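Local coordinates for protein putative dimetal phosphatase (Danio rerio, PDB 2NXF) that probably hydrolyses ADP-ribose and CDP-alcohols such as CDP-choline, as a metal-dependent diphosphatase of the calcineurin-like phosphoesterase fold, at residues S293-M306 / K309-Y321. Sequence-based numbering, arbitrary orientation.
Sequences SHAFATAYLYEDRM and KGRGRVEDLTITY
R311 lies against F296 and reaches T298 where two consecutive beta hairpins form the antiparallel edge of a mixed sheet in the calcineurin-like phosphoesterase fold, a worked example of an arginine laid across an aromatic ring and gripped at its polar end. With F296 CG in the crowded position between backbone N and carbonyl carbon (chi1 77°), the ring meets the arginine chain: R311 CD sits 4.0 Å from the ring centroid as a CH-pi contact. Beyond it the guanidinium turns its face to F296 CE1, the two planes 34° apart. Its NH1 donates to T298 OG1 at 3.0 Å, while E50, from outside the two segments, forms a salt bridge with NH2 and hydrogen-bonds the threonine hydroxyl; together with Q46, which also bonds NH2, these partners should fix the guanidinium's rotation. In the backbone, T298 and K309 form an antiparallel hydrogen-bonded pair. A type II' turn from R311 to V314 then brings R313 N to H294 O at 2.8 Å, and the R313 guanidinium hydrogen-bonds T289 and the carbonyl of H267, a zinc ligand. At the other end of the contact, M306, a selenomethionine, lies side by side with I319, M306 SE 4.0 Å from I319 CD1. The Y321 ring packs against the loop that links the strands, one face against the peptide joining D304 and R305, with R305 N 3.4 Å above its centre. At the ring's edge, Y321 OH donates to Y302 O at 2.7 Å.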
loop_
_atom_site.group_PDB
_atom_site.type_symbol
_atom_site.label_atom_id
_atom_site.label_comp_id
_atom_site.label_asym_id
_atom_site.label_seq_id
_atom_site.Cartn_x
_atom_site.Cartn_y
_atom_site.Cartn_z
ATOM N N SER A 293 -7.047 10.430 -18.171
ATOM C CA SER A 293 -7.443 10.585 -16.777
ATOM C C SER A 293 -6.178 10.723 -15.894
ATOM O O SER A 293 -5.092 11.057 -16.398
ATOM C CB SER A 293 -8.348 9.388 -16.393
ATOM O OG SER A 293 -8.785 9.482 -15.048
ATOM N N HIS A 294 -6.303 10.509 -14.585
ATOM C CA HIS A 294 -5.140 10.526 -13.693
ATOM C C HIS A 294 -5.523 9.828 -12.416
ATOM O O HIS A 294 -6.695 9.522 -12.212
ATOM C CB HIS A 294 -4.718 11.960 -13.337
ATOM C CG HIS A 294 -3.233 12.180 -13.352
ATOM N ND1 HIS A 294 -2.329 11.249 -12.888
ATOM C CD2 HIS A 294 -2.499 13.236 -13.786
ATOM C CE1 HIS A 294 -1.102 11.720 -13.030
ATOM N NE2 HIS A 294 -1.180 12.924 -13.567
ATOM N N ALA A 295 -4.524 9.550 -11.581
ATOM C CA ALA A 295 -4.760 9.038 -10.217
ATOM C C ALA A 295 -3.555 9.247 -9.333
ATOM O O ALA A 295 -2.645 8.418 -9.296
ATOM C CB ALA A 295 -5.126 7.540 -10.244
ATOM N N PHE A 296 -3.532 10.370 -8.630
ATOM C CA PHE A 296 -2.552 10.561 -7.586
ATOM C C PHE A 296 -3.069 11.673 -6.689
ATOM O O PHE A 296 -4.124 12.259 -6.950
ATOM C CB PHE A 296 -1.145 10.888 -8.149
ATOM C CG PHE A 296 -0.980 12.317 -8.623
ATOM C CD1 PHE A 296 -0.308 13.266 -7.838
ATOM C CD2 PHE A 296 -1.473 12.712 -9.863
ATOM C CE1 PHE A 296 -0.153 14.602 -8.284
ATOM C CE2 PHE A 296 -1.305 14.044 -10.327
ATOM C CZ PHE A 296 -0.655 14.984 -9.532
ATOM N N ALA A 297 -2.346 11.940 -5.612
ATOM C CA ALA A 297 -2.766 13.014 -4.725
ATOM C C ALA A 297 -1.570 13.699 -4.073
ATOM O O ALA A 297 -0.430 13.187 -4.123
ATOM C CB ALA A 297 -3.703 12.448 -3.653
ATOM N N THR A 298 -1.857 14.809 -3.416
ATOM C CA THR A 298 -0.925 15.450 -2.500
ATOM C C THR A 298 -1.684 15.682 -1.202
ATOM O O THR A 298 -2.815 16.175 -1.224
ATOM C CB THR A 298 -0.422 16.791 -3.050
ATOM O OG1 THR A 298 0.132 16.576 -4.358
ATOM C CG2 THR A 298 0.650 17.382 -2.127
ATOM N N ALA A 299 -1.056 15.336 -0.085
ATOM C CA ALA A 299 -1.689 15.507 1.209
ATOM C C ALA A 299 -0.999 16.612 1.977
ATOM O O ALA A 299 0.233 16.732 1.956
ATOM C CB ALA A 299 -1.664 14.204 2.003
ATOM N N TYR A 300 -1.820 17.413 2.645
ATOM C CA TYR A 300 -1.363 18.531 3.446
ATOM C C TYR A 300 -1.813 18.308 4.890
ATOM O O TYR A 300 -3.006 18.232 5.160
ATOM C CB TYR A 300 -1.963 19.835 2.899
ATOM C CG TYR A 300 -1.525 20.165 1.486
ATOM C CD1 TYR A 300 -0.479 21.058 1.267
ATOM C CD2 TYR A 300 -2.149 19.588 0.379
ATOM C CE1 TYR A 300 -0.055 21.373 -0.015
ATOM C CE2 TYR A 300 -1.734 19.903 -0.926
ATOM C CZ TYR A 300 -0.673 20.797 -1.098
ATOM O OH TYR A 300 -0.236 21.133 -2.362
ATOM N N LEU A 301 -0.848 18.215 5.807
ATOM C CA LEU A 301 -1.125 18.077 7.224
ATOM C C LEU A 301 -1.033 19.453 7.864
ATOM O O LEU A 301 0.030 20.073 7.874
ATOM C CB LEU A 301 -0.128 17.111 7.883
ATOM C CG LEU A 301 -0.202 15.660 7.400
ATOM C CD1 LEU A 301 1.007 14.875 7.922
ATOM C CD2 LEU A 301 -1.520 15.001 7.837
ATOM N N TYR A 302 -2.169 19.938 8.362
ATOM C CA TYR A 302 -2.215 21.174 9.125
ATOM C C TYR A 302 -2.328 20.845 10.610
ATOM O O TYR A 302 -2.416 19.669 10.991
ATOM C CB TYR A 302 -3.403 22.039 8.692
ATOM C CG TYR A 302 -3.361 22.466 7.250
ATOM C CD1 TYR A 302 -2.775 23.684 6.885
ATOM C CD2 TYR A 302 -3.922 21.666 6.251
ATOM C CE1 TYR A 302 -2.739 24.087 5.558
ATOM C CE2 TYR A 302 -3.892 22.061 4.928
ATOM C CZ TYR A 302 -3.302 23.268 4.594
ATOM O OH TYR A 302 -3.272 23.656 3.277
ATOM N N GLU A 303 -2.355 21.881 11.443
ATOM C CA GLU A 303 -2.485 21.661 12.872
ATOM C C GLU A 303 -3.877 21.169 13.272
ATOM O O GLU A 303 -4.022 20.529 14.311
ATOM C CB GLU A 303 -2.050 22.907 13.659
ATOM C CG GLU A 303 -0.613 23.289 13.323
ATOM C CD GLU A 303 0.001 24.314 14.245
ATOM O OE1 GLU A 303 -0.698 25.271 14.639
ATOM O OE2 GLU A 303 1.203 24.161 14.557
ATOM N N ASP A 304 -4.885 21.420 12.429
ATOM C CA ASP A 304 -6.269 21.087 12.769
ATOM C C ASP A 304 -6.988 20.128 11.814
ATOM O O ASP A 304 -8.087 19.656 12.123
ATOM C CB ASP A 304 -7.091 22.372 12.934
ATOM C CG ASP A 304 -7.315 23.110 11.621
ATOM O OD1 ASP A 304 -6.468 23.039 10.699
ATOM O OD2 ASP A 304 -8.356 23.784 11.519
ATOM N N ARG A 305 -6.365 19.835 10.671
ATOM C CA ARG A 305 -6.982 19.008 9.638
ATOM C C ARG A 305 -5.935 18.501 8.667
ATOM O O ARG A 305 -4.836 19.053 8.583
ATOM C CB ARG A 305 -8.019 19.817 8.859
ATOM C CG ARG A 305 -7.410 20.872 7.946
ATOM C CD ARG A 305 -8.373 22.000 7.680
ATOM N NE ARG A 305 -7.869 22.875 6.621
ATOM C CZ ARG A 305 -6.985 23.855 6.802
ATOM N NH1 ARG A 305 -6.484 24.110 8.006
ATOM N NH2 ARG A 305 -6.609 24.599 5.763
HETATM N N MSE A 306 -6.293 17.446 7.939
HETATM C CA MSE A 306 -5.509 16.996 6.805
HETATM C C MSE A 306 -6.362 17.201 5.565
HETATM O O MSE A 306 -7.557 16.878 5.566
HETATM C CB MSE A 306 -5.146 15.521 6.937
HETATM C CG MSE A 306 -4.566 14.949 5.679
HETATM SE SE MSE A 306 -4.091 13.076 5.860
HETATM C CE MSE A 306 -4.858 12.479 4.205
ATOM N N LYS A 309 -5.537 16.526 -1.797
ATOM C CA LYS A 309 -5.927 17.060 -3.100
ATOM C C LYS A 309 -5.673 15.992 -4.153
ATOM O O LYS A 309 -4.513 15.639 -4.434
ATOM C CB LYS A 309 -5.121 18.329 -3.409
ATOM C CG LYS A 309 -5.309 19.488 -2.411
ATOM C CD LYS A 309 -6.733 20.024 -2.375
ATOM C CE LYS A 309 -7.061 20.790 -3.643
ATOM N NZ LYS A 309 -8.422 21.380 -3.617
ATOM N N GLY A 310 -6.759 15.428 -4.683
ATOM C CA GLY A 310 -6.658 14.333 -5.642
ATOM C C GLY A 310 -6.795 14.854 -7.049
ATOM O O GLY A 310 -7.349 15.944 -7.261
ATOM N N ARG A 311 -6.263 14.081 -7.997
ATOM C CA ARG A 311 -6.389 14.366 -9.417
ATOM C C ARG A 311 -7.073 13.215 -10.119
ATOM O O ARG A 311 -6.854 12.054 -9.779
ATOM C CB ARG A 311 -5.012 14.542 -10.064
ATOM C CG ARG A 311 -4.354 15.877 -9.822
ATOM C CD ARG A 311 -3.918 16.119 -8.380
ATOM N NE ARG A 311 -2.811 17.071 -8.379
ATOM C CZ ARG A 311 -2.005 17.294 -7.350
ATOM N NH1 ARG A 311 -2.196 16.670 -6.192
ATOM N NH2 ARG A 311 -1.002 18.146 -7.494
ATOM N N GLY A 312 -7.879 13.565 -11.121
ATOM C CA GLY A 312 -8.485 12.583 -11.998
ATOM C C GLY A 312 -9.467 11.711 -11.245
ATOM O O GLY A 312 -10.507 12.199 -10.789
ATOM N N ARG A 313 -9.131 10.429 -11.117
ATOM C CA ARG A 313 -9.999 9.454 -10.449
ATOM C C ARG A 313 -10.013 9.592 -8.925
ATOM O O ARG A 313 -10.900 9.025 -8.266
ATOM C CB ARG A 313 -9.599 8.028 -10.844
ATOM C CG ARG A 313 -9.709 7.801 -12.347
ATOM C CD ARG A 313 -9.294 6.395 -12.728
ATOM N NE ARG A 313 -9.994 5.391 -11.947
ATOM C CZ ARG A 313 -9.429 4.340 -11.357
ATOM N NH1 ARG A 313 -8.122 4.094 -11.445
ATOM N NH2 ARG A 313 -10.205 3.514 -10.675
ATOM N N VAL A 314 -9.027 10.307 -8.366
ATOM C CA VAL A 314 -8.935 10.464 -6.900
ATOM C C VAL A 314 -9.651 11.748 -6.456
ATOM O O VAL A 314 -9.267 12.857 -6.860
ATOM C CB VAL A 314 -7.481 10.547 -6.419
ATOM C CG1 VAL A 314 -7.448 10.701 -4.872
ATOM C CG2 VAL A 314 -6.674 9.336 -6.879
ATOM N N GLU A 315 -10.705 11.615 -5.648
ATOM C CA GLU A 315 -11.428 12.805 -5.177
ATOM C C GLU A 315 -10.727 13.414 -3.967
ATOM O O GLU A 315 -10.077 12.696 -3.194
ATOM C CB GLU A 315 -12.868 12.459 -4.797
ATOM C CG GLU A 315 -13.834 12.336 -5.986
ATOM C CD GLU A 315 -14.186 13.683 -6.637
ATOM O OE1 GLU A 315 -14.917 14.513 -6.013
ATOM O OE2 GLU A 315 -13.742 13.880 -7.795
ATOM N N ASP A 316 -10.875 14.730 -3.793
ATOM C CA ASP A 316 -10.323 15.397 -2.599
ATOM C C ASP A 316 -10.980 14.826 -1.338
ATOM O O ASP A 316 -12.090 14.289 -1.383
ATOM C CB ASP A 316 -10.633 16.906 -2.591
ATOM C CG ASP A 316 -9.920 17.690 -3.681
ATOM O OD1 ASP A 316 -9.090 17.141 -4.430
ATOM O OD2 ASP A 316 -10.225 18.907 -3.779
ATOM N N LEU A 317 -10.321 15.034 -0.203
ATOM C CA LEU A 317 -10.850 14.619 1.082
ATOM C C LEU A 317 -10.250 15.505 2.152
ATOM O O LEU A 317 -9.065 15.846 2.079
ATOM C CB LEU A 317 -10.456 13.157 1.337
ATOM C CG LEU A 317 -11.044 12.359 2.488
ATOM C CD1 LEU A 317 -12.557 12.457 2.576
ATOM C CD2 LEU A 317 -10.614 10.916 2.269
ATOM N N THR A 318 -11.063 15.875 3.134
ATOM C CA THR A 318 -10.567 16.603 4.301
ATOM C C THR A 318 -10.906 15.796 5.556
ATOM O O THR A 318 -12.042 15.344 5.724
ATOM C CB THR A 318 -11.151 18.043 4.377
ATOM O OG1 THR A 318 -10.767 18.777 3.208
ATOM C CG2 THR A 318 -10.644 18.789 5.626
ATOM N N ILE A 319 -9.917 15.604 6.426
ATOM C CA ILE A 319 -10.165 15.004 7.734
ATOM C C ILE A 319 -9.957 16.078 8.792
ATOM O O ILE A 319 -8.862 16.596 8.939
ATOM C CB ILE A 319 -9.199 13.843 8.065
ATOM C CG1 ILE A 319 -9.072 12.855 6.905
ATOM C CG2 ILE A 319 -9.625 13.178 9.409
ATOM C CD1 ILE A 319 -7.802 11.994 7.009
ATOM N N THR A 320 -11.017 16.406 9.516
ATOM C CA THR A 320 -10.915 17.336 10.639
ATOM C C THR A 320 -10.478 16.526 11.864
ATOM O O THR A 320 -10.989 15.421 12.106
ATOM C CB THR A 320 -12.241 18.078 10.859
ATOM O OG1 THR A 320 -12.667 18.663 9.614
ATOM C CG2 THR A 320 -12.070 19.171 11.897
ATOM N N TYR A 321 -9.487 17.026 12.600
ATOM C CA TYR A 321 -8.916 16.235 13.691
ATOM C C TYR A 321 -9.863 16.178 14.885
ATOM O O TYR A 321 -10.548 17.142 15.175
ATOM C CB TYR A 321 -7.579 16.801 14.166
ATOM C CG TYR A 321 -6.452 16.862 13.156
ATOM C CD1 TYR A 321 -5.366 17.706 13.389
ATOM C CD2 TYR A 321 -6.453 16.091 11.992
ATOM C CE1 TYR A 321 -4.320 17.793 12.508
ATOM C CE2 TYR A 321 -5.393 16.165 11.092
ATOM C CZ TYR A 321 -4.338 17.032 11.351
ATOM O OH TYR A 321 -3.287 17.143 10.481
HETATM O O HOH W 1 -9.727 19.600 14.478
#